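PDB 7LT2: cyclic GMP-AMP synthase-like receptor from Tribolium castaneum, which senses double-stranded RNA in the cytoplasm and catalyses the formation of the cyclic dinucleotide 2',3'-cGAMP from ATP and GTP in innate immunity. Local coordinates for residues Asn256-Lys259 with Pro260-Leu264; Pro274-Ser278 with Tyr279-Thr283; Lys282-Phe285 with Leu286-Glu290; Asn330-Gly333 with His334-Pro337. One frame throughout, in Å; residues are numbered along the deposited sequence.

Contact 1 of 4, residues Asn256-Lys259 with Pro260-Leu264; sequences NRLK and PAVKL
The puckered pyrrolidine ring of Pro-260 meets the preceding residues mainly through CD. Pro-260 CD lies 3.5 Å from Lys-259 CB, a tight carbon pair, and 3.6 Å from Asn-256 O. Proline brings no N-H, so CD occupies the space beside that carbonyl where a donor would otherwise lie. The next three residues begin the regular i to i+4 bonding: Ala-261 N to Arg-257 O, Val-262 N to Leu-258 O (2.9 Å) and Lys-263 N to Lys-259 O. Leu-258 and Val-262 run side by side, with CD2 of Leu-258 3.9 Å from CG2 of Val-262. Lys-263 bends at chi3 (-82°), which carries its CE back to within 3.4 Å of Lys-259 O before NZ reaches Ser-15 OG; Lys-259, extended beyond CG, instead donates from NZ to Asp-61 O. On the other flank, Ala-261 and the Arg-257 side chain rest on Val-304 of helix 301-318. The arrangement is that of an early alpha-helical turn carrying a proline, here in helix 258-272 of the Mab-21 HhH/H2TH-like domain, with Leu-258 and Val-262 supplying its apolar stripe against Phe-285 of helix 278-291.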
# COMPACT_ATOMS: atom_id res chain seq x y z
N ASN A 256 13.84 -4.82 13.94
CA ASN A 256 14.52 -3.86 14.81
C ASN A 256 14.83 -2.54 14.11
O ASN A 256 13.97 -1.66 14.02
CB ASN A 256 15.79 -4.49 15.37
CG ASN A 256 16.31 -3.76 16.59
OD1 ASN A 256 15.77 -2.73 16.99
ND2 ASN A 256 17.36 -4.30 17.21
N ARG A 257 16.06 -2.39 13.61
CA ARG A 257 16.48 -1.13 13.01
C ARG A 257 15.91 -0.89 11.61
O ARG A 257 16.06 0.21 11.08
CB ARG A 257 18.02 -1.06 12.93
CG ARG A 257 18.69 -0.51 14.19
CD ARG A 257 18.56 -1.46 15.36
NE ARG A 257 19.54 -1.19 16.41
CZ ARG A 257 19.26 -0.59 17.56
NH1 ARG A 257 18.04 -0.16 17.84
NH2 ARG A 257 20.23 -0.42 18.45
N LEU A 258 15.23 -1.88 11.01
CA LEU A 258 14.89 -1.79 9.59
C LEU A 258 13.94 -0.64 9.29
O LEU A 258 14.19 0.17 8.40
CB LEU A 258 14.30 -3.11 9.10
CG LEU A 258 13.97 -3.15 7.59
CD1 LEU A 258 14.22 -4.55 7.04
CD2 LEU A 258 12.52 -2.73 7.30
N LYS A 259 12.80 -0.57 10.00
CA LYS A 259 11.80 0.43 9.63
C LYS A 259 12.26 1.86 9.91
O LYS A 259 12.02 2.74 9.07
CB LYS A 259 10.45 0.13 10.31
CG LYS A 259 9.81 -1.15 9.77
CD LYS A 259 8.40 -1.35 10.30
CE LYS A 259 7.81 -2.64 9.74
NZ LYS A 259 6.41 -2.85 10.21
N PRO A 260 12.94 2.15 11.03
CA PRO A 260 13.56 3.48 11.14
C PRO A 260 14.51 3.79 10.00
O PRO A 260 14.49 4.91 9.47
CB PRO A 260 14.28 3.42 12.50
CG PRO A 260 13.44 2.46 13.30
CD PRO A 260 13.00 1.41 12.31
N ALA A 261 15.33 2.82 9.58
CA ALA A 261 16.27 3.06 8.49
C ALA A 261 15.54 3.37 7.19
O ALA A 261 15.96 4.26 6.43
CB ALA A 261 17.20 1.86 8.32
N VAL A 262 14.45 2.65 6.91
CA VAL A 262 13.70 2.91 5.68
C VAL A 262 13.15 4.33 5.71
O VAL A 262 13.23 5.06 4.71
CB VAL A 262 12.56 1.90 5.50
CG1 VAL A 262 11.70 2.29 4.30
CG2 VAL A 262 13.11 0.51 5.29
N LYS A 263 12.59 4.74 6.84
CA LYS A 263 11.95 6.05 6.93
C LYS A 263 12.96 7.18 6.88
O LYS A 263 12.69 8.22 6.28
CB LYS A 263 11.08 6.12 8.19
CG LYS A 263 9.79 5.29 8.05
CD LYS A 263 8.92 5.37 9.30
CE LYS A 263 9.39 4.39 10.36
NZ LYS A 263 8.44 4.31 11.50
N LEU A 264 14.15 6.97 7.46
CA LEU A 264 15.21 7.97 7.35
C LEU A 264 15.61 8.17 5.89
O LEU A 264 15.79 9.31 5.44
CB LEU A 264 16.43 7.55 8.18
CG LEU A 264 16.27 7.56 9.70
CD1 LEU A 264 17.37 6.75 10.36
CD2 LEU A 264 16.28 8.98 10.22

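Contact 2 of 4, residues Pro274-Ser278 with Tyr279-Thr283; sequences PNIAS and YYIKT
Ala-277 and Tyr-280 make the main side-chain contact, a CH-pi interaction in which Ala-277 CB lies 3.6 Å from the ring centroid and only 11° off the ring normal. The methyl is thus centred over one face, while Ile-276 CG2 approaches the edge of the same ring and lies 4.0 Å from Tyr-280 CB. The CG of Tyr-280, placed beside its backbone N (chi1 -52°), brings the ring back against the Ala-277 methyl. Apolar packing continues from Ile-276 CG2 to Ile-281 CG1.

Among the hydrogen bonds, Tyr-280 N reaches Ala-277 O at 3.0 Å with a bent N-H angle of 135°, the donor standing well above the carbonyl plane. Lys-282 N to Ser-278 O, also 3.0 Å, is nearly straight and lies in the carbonyl plane. Tyr-279 O takes two donors from opposite faces of its plane, Thr-283 N and Thr-283 OG1, both at 2.8 Å; this hydroxyl lies above one face of the Tyr-279 ring, toward its rim.

Charged partners lie outside: Lys-282 NZ bridges Glu-248 and Asp-61, Tyr-279 OH bonds Glu-248, and Ser-278 OG bonds Lys-269. Ala-277, the N-cap residue, has only a methyl to offer, so its side chain cannot cap the helix. The polar ends of Ser-278, Tyr-279 and Lys-282 turn to other partners, consistent with the ATP-binding role inferred for residues 278-282 from relatives.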
# COMPACT_ATOMS: atom_id res chain seq x y z
N PRO A 274 12.65 13.58 -4.95
CA PRO A 274 11.27 13.05 -5.02
C PRO A 274 10.98 12.30 -6.31
O PRO A 274 9.89 11.72 -6.44
CB PRO A 274 10.40 14.31 -4.90
CG PRO A 274 11.32 15.42 -4.51
CD PRO A 274 12.67 15.05 -5.02
N ASN A 275 11.91 12.31 -7.27
CA ASN A 275 11.78 11.54 -8.49
C ASN A 275 11.66 10.04 -8.24
O ASN A 275 11.20 9.31 -9.13
CB ASN A 275 12.99 11.79 -9.40
CG ASN A 275 13.41 13.24 -9.41
OD1 ASN A 275 13.90 13.76 -8.41
ND2 ASN A 275 13.23 13.90 -10.55
N ILE A 276 12.09 9.56 -7.07
CA ILE A 276 12.12 8.14 -6.74
C ILE A 276 10.88 7.81 -5.92
O ILE A 276 10.65 8.41 -4.87
CB ILE A 276 13.40 7.76 -5.98
CG1 ILE A 276 14.64 8.10 -6.81
CG2 ILE A 276 13.36 6.28 -5.57
CD1 ILE A 276 14.79 7.29 -8.08
N ALA A 277 10.09 6.85 -6.39
CA ALA A 277 8.89 6.45 -5.67
C ALA A 277 9.24 5.66 -4.41
O ALA A 277 10.24 4.94 -4.36
CB ALA A 277 7.98 5.61 -6.57
N SER A 278 8.40 5.80 -3.39
CA SER A 278 8.65 5.13 -2.11
C SER A 278 8.75 3.61 -2.27
O SER A 278 9.55 2.97 -1.60
CB SER A 278 7.56 5.49 -1.11
OG SER A 278 7.61 6.87 -0.78
N TYR A 279 7.95 3.02 -3.17
CA TYR A 279 8.00 1.57 -3.32
C TYR A 279 9.35 1.12 -3.86
O TYR A 279 9.75 -0.03 -3.63
CB TYR A 279 6.87 1.07 -4.22
CG TYR A 279 6.78 -0.45 -4.27
CD1 TYR A 279 6.39 -1.19 -3.15
CD2 TYR A 279 7.10 -1.15 -5.43
CE1 TYR A 279 6.31 -2.58 -3.19
CE2 TYR A 279 7.01 -2.53 -5.48
CZ TYR A 279 6.63 -3.24 -4.36
OH TYR A 279 6.55 -4.62 -4.43
N TYR A 280 10.05 1.99 -4.59
CA TYR A 280 11.38 1.62 -5.07
C TYR A 280 12.36 1.49 -3.92
O TYR A 280 13.24 0.62 -3.93
CB TYR A 280 11.89 2.64 -6.09
CG TYR A 280 10.93 2.94 -7.24
CD1 TYR A 280 9.87 2.10 -7.53
CD2 TYR A 280 11.11 4.06 -8.03
CE1 TYR A 280 9.00 2.37 -8.57
CE2 TYR A 280 10.25 4.35 -9.08
CZ TYR A 280 9.20 3.50 -9.34
OH TYR A 280 8.33 3.77 -10.37
N ILE A 281 12.22 2.35 -2.90
CA ILE A 281 13.05 2.22 -1.70
C ILE A 281 12.66 0.97 -0.92
O ILE A 281 13.53 0.21 -0.47
CB ILE A 281 12.94 3.49 -0.84
CG1 ILE A 281 13.55 4.68 -1.58
CG2 ILE A 281 13.63 3.29 0.50
CD1 ILE A 281 13.22 6.02 -0.95
N LYS A 282 11.36 0.73 -0.76
CA LYS A 282 10.90 -0.50 -0.12
C LYS A 282 11.47 -1.72 -0.83
O LYS A 282 11.94 -2.67 -0.19
CB LYS A 282 9.37 -0.55 -0.11
CG LYS A 282 8.78 -1.67 0.75
CD LYS A 282 7.28 -1.81 0.52
CE LYS A 282 6.67 -2.87 1.44
NZ LYS A 282 5.25 -3.14 1.08
N THR A 283 11.47 -1.69 -2.17
CA THR A 283 11.98 -2.81 -2.95
C THR A 283 13.47 -3.03 -2.70
O THR A 283 13.92 -4.18 -2.58
CB THR A 283 11.72 -2.58 -4.44
OG1 THR A 283 10.31 -2.54 -4.68
CG2 THR A 283 12.34 -3.69 -5.28

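Contact 3 of 4, residues Lys282-Phe285 with Leu286-Glu290; sequences KTVF and LHIIE
Val-284 sets CG1 opposite its backbone N (chi1 165°), and Ile-288 runs out from beside its own N with a fully extended end (chi2 178°); together these torsions bring Val-284 CG1 and Ile-288 CD1 to 3.9 Å, their side chains crossing at a slant. A second pair, Thr-283 and His-287, lies one residue back along the helix and points a common way. With chi1 at -70°, the imidazole swings alongside Thr-283, so that His-287 CD2 and NE2 each lie 3.8 Å from Thr-283 CG2, and CD2 comes 3.2 Å from Thr-283 O. NE2 is engaged beyond the turn by Pro-322 O, and Tyr-324 meets the imidazole edge-to-face, so the ring's rotation is probably well fixed.

Four consecutive i to i+4 bonds hold the backbone, from Leu-286 N to Lys-282 O onward, with Ile-289 N to Phe-285 O the shortest, at 2.8 Å. Phe-285 O is also crowded by carbon, with Ile-289 CG1 3.2 Å away. Ile-289 and Glu-290 form the manganese site with Lys-292, and Asp-293 is also a manganese-binding residue.

Within the bundle, helix 278-291 is hemmed in on several flanks: Phe-285 and Ile-289 pack on helix 258-272, Val-284 and Ile-288 on helix 301-318, and Leu-286 on helix 245-251, while His-287 faces the loop leading on from helix 301-318.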
# COMPACT_ATOMS: atom_id res chain seq x y z
N LYS A 282 11.36 0.73 -0.76
CA LYS A 282 10.90 -0.50 -0.12
C LYS A 282 11.47 -1.72 -0.83
O LYS A 282 11.94 -2.67 -0.19
CB LYS A 282 9.37 -0.55 -0.11
CG LYS A 282 8.78 -1.67 0.75
CD LYS A 282 7.28 -1.81 0.52
CE LYS A 282 6.67 -2.87 1.44
NZ LYS A 282 5.25 -3.14 1.08
N THR A 283 11.47 -1.69 -2.17
CA THR A 283 11.98 -2.81 -2.95
C THR A 283 13.47 -3.03 -2.70
O THR A 283 13.92 -4.18 -2.58
CB THR A 283 11.72 -2.58 -4.44
OG1 THR A 283 10.31 -2.54 -4.68
CG2 THR A 283 12.34 -3.69 -5.28
N VAL A 284 14.25 -1.95 -2.63
CA VAL A 284 15.67 -2.08 -2.31
C VAL A 284 15.85 -2.80 -0.98
O VAL A 284 16.70 -3.69 -0.85
CB VAL A 284 16.35 -0.70 -2.32
CG1 VAL A 284 17.71 -0.77 -1.64
CG2 VAL A 284 16.50 -0.20 -3.75
N PHE A 285 15.02 -2.47 0.01
CA PHE A 285 15.15 -3.13 1.31
C PHE A 285 14.74 -4.60 1.26
O PHE A 285 15.32 -5.42 1.98
CB PHE A 285 14.36 -2.37 2.38
CG PHE A 285 15.15 -1.28 3.05
CD1 PHE A 285 15.32 -0.05 2.42
CD2 PHE A 285 15.77 -1.49 4.28
CE1 PHE A 285 16.06 0.95 3.02
CE2 PHE A 285 16.51 -0.49 4.88
CZ PHE A 285 16.66 0.73 4.25
N LEU A 286 13.76 -4.96 0.43
CA LEU A 286 13.45 -6.37 0.23
C LEU A 286 14.67 -7.12 -0.30
O LEU A 286 14.98 -8.23 0.15
CB LEU A 286 12.26 -6.54 -0.72
CG LEU A 286 10.90 -6.04 -0.25
CD1 LEU A 286 9.86 -6.23 -1.35
CD2 LEU A 286 10.46 -6.75 1.03
N HIS A 287 15.38 -6.53 -1.27
CA HIS A 287 16.61 -7.14 -1.76
C HIS A 287 17.67 -7.22 -0.67
O HIS A 287 18.38 -8.22 -0.55
CB HIS A 287 17.15 -6.36 -2.96
CG HIS A 287 16.30 -6.51 -4.18
ND1 HIS A 287 16.07 -7.72 -4.78
CD2 HIS A 287 15.63 -5.59 -4.91
CE1 HIS A 287 15.29 -7.55 -5.84
NE2 HIS A 287 15.01 -6.26 -5.94
N ILE A 288 17.80 -6.16 0.14
CA ILE A 288 18.79 -6.16 1.22
C ILE A 288 18.45 -7.23 2.26
O ILE A 288 19.34 -7.92 2.77
CB ILE A 288 18.90 -4.77 1.85
CG1 ILE A 288 19.47 -3.77 0.85
CG2 ILE A 288 19.79 -4.81 3.09
CD1 ILE A 288 19.56 -2.37 1.38
N ILE A 289 17.16 -7.39 2.57
CA ILE A 289 16.74 -8.47 3.47
C ILE A 289 17.20 -9.82 2.94
O ILE A 289 17.69 -10.67 3.70
CB ILE A 289 15.21 -8.45 3.67
CG1 ILE A 289 14.79 -7.29 4.58
CG2 ILE A 289 14.73 -9.78 4.25
CD1 ILE A 289 13.30 -7.04 4.54
N GLU A 290 17.05 -10.04 1.64
CA GLU A 290 17.45 -11.32 1.05
C GLU A 290 18.96 -11.51 1.11
O GLU A 290 19.44 -12.63 1.32
CB GLU A 290 16.94 -11.40 -0.40
CG GLU A 290 17.45 -12.61 -1.18
CD GLU A 290 16.93 -13.94 -0.65
OE1 GLU A 290 16.01 -13.96 0.19
OE2 GLU A 290 17.46 -14.99 -1.08

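Contact 4 of 4, residues Asn330-Gly333 with His334-Pro337; sequences NLIG and HLAP
Ile-332 O is gripped by two donors, Leu-335 N at 3.1 Å and a water at 2.8 Å. The amide bond is fairly straight at hydrogen (160°), but its donor stands 62° out of the carbonyl plane, in keeping with the closure of a tight turn. The same water also gives a weak bond to Leu-335 O, and a second water donates to Gly-333 O while making another weak bond to Leu-335 O. Beside this, the side chains cross, with Leu-335 CD1 4.0 Å from both CB and CG2 of Ile-332.

The chain here makes two overlapping type I beta turns, Asn-330 to Gly-333 and Ile-332 to Leu-335, in the loop between helices 301-318 and 337-354. The first is closed by Gly-333 N on Asn-330 O and reinforced by an Asx turn, Ile-332 N donating to Asn-330 OD1 at 3.2 Å. That oxygen also accepts from Ile-321 N, and Asn-330 ND2 donates to Gln-319 O, so the amide is tied at both ends.

His-334 holds CG between its backbone N and carbonyl carbon (chi1 62°), which turns the imidazole back over the first turn. Its edge meets Leu-331 O in the ring plane, with CE1 at 3.0 Å, whereas Leu-335 CG lies off-centre over one face. ND1 shares a water with Asn-330 O, 3.0 Å from ND1 and 2.9 Å from Asn-330 O. Past the second turn, Ala-336 takes the N-cap position of helix 337-354.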
# COMPACT_ATOMS: atom_id res chain seq x y z
N ASN A 330 12.12 -3.82 -14.34
CA ASN A 330 12.99 -2.83 -13.72
C ASN A 330 12.13 -1.65 -13.29
O ASN A 330 11.63 -0.90 -14.13
CB ASN A 330 14.10 -2.40 -14.69
CG ASN A 330 15.02 -1.33 -14.11
OD1 ASN A 330 14.92 -0.95 -12.94
ND2 ASN A 330 15.94 -0.85 -14.93
N LEU A 331 11.97 -1.48 -11.97
CA LEU A 331 11.05 -0.48 -11.45
C LEU A 331 11.44 0.94 -11.85
O LEU A 331 10.58 1.82 -11.91
CB LEU A 331 10.95 -0.59 -9.93
CG LEU A 331 10.35 -1.89 -9.40
CD1 LEU A 331 10.23 -1.85 -7.88
CD2 LEU A 331 8.99 -2.15 -10.04
N ILE A 332 12.72 1.18 -12.11
CA ILE A 332 13.16 2.51 -12.53
C ILE A 332 13.65 2.50 -13.98
O ILE A 332 14.37 3.40 -14.40
CB ILE A 332 14.24 3.07 -11.58
CG1 ILE A 332 15.44 2.13 -11.49
CG2 ILE A 332 13.65 3.33 -10.21
CD1 ILE A 332 16.58 2.69 -10.66
N GLY A 333 13.27 1.48 -14.75
CA GLY A 333 13.66 1.41 -16.15
C GLY A 333 13.14 2.56 -16.98
O GLY A 333 13.70 2.85 -18.05
N HIS A 334 12.09 3.24 -16.51
CA HIS A 334 11.50 4.36 -17.24
C HIS A 334 12.15 5.70 -16.92
O HIS A 334 11.87 6.68 -17.61
CB HIS A 334 10.00 4.44 -16.95
CG HIS A 334 9.68 4.68 -15.50
ND1 HIS A 334 9.85 3.71 -14.54
CD2 HIS A 334 9.23 5.78 -14.86
CE1 HIS A 334 9.50 4.20 -13.36
NE2 HIS A 334 9.12 5.45 -13.53
N LEU A 335 13.00 5.77 -15.90
CA LEU A 335 13.63 7.03 -15.54
C LEU A 335 14.88 7.28 -16.38
O LEU A 335 15.63 6.36 -16.69
CB LEU A 335 13.99 7.04 -14.05
CG LEU A 335 12.80 7.01 -13.09
CD1 LEU A 335 13.29 6.99 -11.66
CD2 LEU A 335 11.88 8.19 -13.33
N ALA A 336 15.09 8.55 -16.73
CA ALA A 336 16.17 8.90 -17.64
C ALA A 336 17.53 8.73 -16.97
O ALA A 336 17.67 9.00 -15.77
CB ALA A 336 16.00 10.34 -18.13
N PRO A 337 18.54 8.28 -17.72
CA PRO A 337 19.89 8.14 -17.14
C PRO A 337 20.43 9.41 -16.50
O PRO A 337 21.08 9.34 -15.45
CB PRO A 337 20.74 7.71 -18.35
CG PRO A 337 19.77 7.02 -19.25
CD PRO A 337 18.47 7.74 -19.09
O HOH W 1 9.64 0.79 -15.39
O HOH W 2 16.60 3.23 -16.15
O HOH W 3 14.78 5.18 -19.68

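In the fold
All four contacts lie in the Mab-21 HhH/H2TH-like domain. Contact 2 leads from a loop into helix 278-291 and contact 3 follows along it, their centres 12 Å apart. Contact 1 packs against contact 3, with Val-262 CG2 3.5 Å from Phe-285 CD2 and Leu-258 CD1 3.6 Å from Ile-289 CD1. The Ile-289 side chain lies about 5 Å from the manganese ion, that of Leu-258 about 10 Å. Contact 4 covers the start of the helix: Tyr-280 CD2 lies 3.4 Å from Ile-332 CG2. Contact 2 carries residues inferred to bind ATP, and contact 3, sharing Lys-282 with it, ends in manganese-site residues; contacts 1 and 4, centres about 25 Å apart, pack on this helix separately.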